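Local coordinates for UDP-N-acetylmuramate--L-alanine ligase (Thermotoga maritima, PDB 1J6U), which joins L-alanine to UDP-N-acetylmuramate at the expense of ATP, a cytoplasmic step in building the peptidoglycan of the cell wall, at residues 328-333 / 438-443. Numbering follows the deposited sequence.
Sequences DDYAHT and VGAGDI
The ring of Tyr330 lies with one face over the methyl of Ala440, a CH-pi contact in which CB sits 4.1 Å from the ring centroid and 11° off the ring normal. Its chi1 of -128°, away from the usual staggered values, carries the ring back over the 438-443 loop although the CB of Tyr330 sets out away from it; Tyr330 CE1 comes 3.6 Å from Ala440 O. At the backbone, strands 324-329 and 433-438 run parallel and end together: Gly439 N donates to Asp329 O at 2.7 Å, in the carbonyl plane, and Val438 CA-H approaches the same oxygen. Val438 turns CG1 anti to its own N (chi1 -172°), laying that methyl 3.6 Å from Ala331 CB, on the side where helix 334-347 packs. The carboxylate of Asp329 shapes the turn. Its OD1 takes Ala331 N at 2.9 Å from above the carboxylate plane, an Asx turn, while OD2 accepts from Phe313 N. With a leucine in place of Tyr330 the aromatic face is gone, and the Ala440 methyl would probably lose its CH-pi partner and pack less firmly. Gly439's backbone angles would press a CB against Val438 O. One backbone hydrogen bond, CA-H...O contacts and small apolar surfaces thus probably hold the two strand-end loops of the C-terminal Mur ligase domain together, keeping His332 beside the predicted ATP site, about 7 Å from Asp123 between side chains.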
loop_
_atom_site.group_PDB
_atom_site.type_symbol
_atom_site.label_atom_id
_atom_site.label_comp_id
_atom_site.label_asym_id
_atom_site.label_seq_id
_atom_site.Cartn_x
_atom_site.Cartn_y
_atom_site.Cartn_z
ATOM N N ASP A 328 1.644 -3.942 12.650
ATOM C CA ASP A 328 0.527 -4.036 11.697
ATOM C C ASP A 328 0.940 -4.447 10.290
ATOM O O ASP A 328 1.885 -3.908 9.719
ATOM C CB ASP A 328 -0.185 -2.694 11.583
ATOM C CG ASP A 328 -0.856 -2.293 12.866
ATOM O OD1 ASP A 328 -1.627 -3.118 13.369
ATOM O OD2 ASP A 328 -0.633 -1.171 13.370
ATOM N N ASP A 329 0.228 -5.398 9.721
ATOM C CA ASP A 329 0.521 -5.803 8.369
ATOM C C ASP A 329 -0.724 -6.255 7.634
ATOM O O ASP A 329 -1.495 -7.050 8.144
ATOM C CB ASP A 329 1.557 -6.912 8.308
ATOM C CG ASP A 329 2.158 -7.041 6.920
ATOM O OD1 ASP A 329 1.691 -7.892 6.120
ATOM O OD2 ASP A 329 3.082 -6.249 6.623
ATOM N N TYR A 330 -0.866 -5.726 6.422
ATOM C CA TYR A 330 -1.961 -5.953 5.491
ATOM C C TYR A 330 -2.079 -7.360 4.969
ATOM O O TYR A 330 -3.079 -7.692 4.375
ATOM C CB TYR A 330 -1.751 -5.059 4.272
ATOM C CG TYR A 330 -2.908 -4.214 3.904
ATOM C CD1 TYR A 330 -3.753 -3.703 4.890
ATOM C CD2 TYR A 330 -3.117 -3.828 2.581
ATOM C CE1 TYR A 330 -4.783 -2.811 4.575
ATOM C CE2 TYR A 330 -4.153 -2.926 2.249
ATOM C CZ TYR A 330 -4.977 -2.422 3.262
ATOM O OH TYR A 330 -5.969 -1.504 2.986
ATOM N N ALA A 331 -1.067 -8.193 5.155
ATOM C CA ALA A 331 -1.128 -9.529 4.573
ATOM C C ALA A 331 -2.479 -10.243 4.687
ATOM O O ALA A 331 -3.115 -10.224 5.749
ATOM C CB ALA A 331 -0.022 -10.405 5.165
ATOM N N HIS A 332 -2.904 -10.883 3.593
ATOM C CA HIS A 332 -4.166 -11.619 3.561
ATOM C C HIS A 332 -4.045 -12.896 2.766
ATOM O O HIS A 332 -4.917 -13.737 2.755
ATOM C CB HIS A 332 -5.269 -10.765 2.973
ATOM C CG HIS A 332 -4.961 -10.238 1.620
ATOM N ND1 HIS A 332 -4.323 -9.031 1.422
ATOM C CD2 HIS A 332 -5.167 -10.771 0.392
ATOM C CE1 HIS A 332 -4.148 -8.844 0.127
ATOM N NE2 HIS A 332 -4.650 -9.884 -0.520
ATOM N N THR A 333 -2.907 -13.048 2.147
ATOM C CA THR A 333 -2.602 -14.187 1.317
ATOM C C THR A 333 -1.646 -15.118 2.017
ATOM O O THR A 333 -0.837 -14.696 2.817
ATOM C CB THR A 333 -1.948 -13.662 0.029
ATOM O OG1 THR A 333 -2.979 -13.255 -0.865
ATOM C CG2 THR A 333 -1.040 -14.658 -0.591
ATOM N N VAL A 438 -2.339 -9.078 11.765
ATOM C CA VAL A 438 -2.363 -9.244 10.334
ATOM C C VAL A 438 -3.686 -9.274 9.601
ATOM O O VAL A 438 -4.545 -10.098 9.898
ATOM C CB VAL A 438 -1.650 -10.536 10.001
ATOM C CG1 VAL A 438 -1.478 -10.670 8.477
ATOM C CG2 VAL A 438 -0.330 -10.567 10.781
ATOM N N GLY A 439 -3.822 -8.403 8.609
ATOM C CA GLY A 439 -5.014 -8.400 7.795
ATOM C C GLY A 439 -5.360 -7.108 7.102
ATOM O O GLY A 439 -4.990 -6.040 7.558
ATOM N N ALA A 440 -6.128 -7.201 6.017
ATOM C CA ALA A 440 -6.487 -6.015 5.248
ATOM C C ALA A 440 -7.713 -5.293 5.784
ATOM O O ALA A 440 -7.975 -4.139 5.430
ATOM C CB ALA A 440 -6.697 -6.409 3.813
ATOM N N GLY A 441 -8.448 -5.958 6.668
ATOM C CA GLY A 441 -9.649 -5.343 7.195
ATOM C C GLY A 441 -9.626 -4.650 8.534
ATOM O O GLY A 441 -8.702 -3.904 8.870
ATOM N N ASP A 442 -10.718 -4.895 9.251
ATOM C CA ASP A 442 -11.054 -4.413 10.597
ATOM C C ASP A 442 -9.960 -4.551 11.652
ATOM O O ASP A 442 -9.838 -3.751 12.587
ATOM C CB ASP A 442 -12.200 -5.268 11.130
ATOM C CG ASP A 442 -13.505 -4.655 10.944
ATOM O OD1 ASP A 442 -13.577 -3.408 10.928
ATOM O OD2 ASP A 442 -14.470 -5.433 10.840
ATOM N N ILE A 443 -9.226 -5.649 11.541
ATOM C CA ILE A 443 -8.208 -5.962 12.518
ATOM C C ILE A 443 -7.349 -4.795 12.962
ATOM O O ILE A 443 -6.931 -4.736 14.115
ATOM C CB ILE A 443 -7.376 -7.135 12.045
ATOM C CG1 ILE A 443 -6.650 -7.703 13.253
ATOM C CG2 ILE A 443 -6.505 -6.733 10.871
ATOM C CD1 ILE A 443 -6.115 -9.034 13.018
#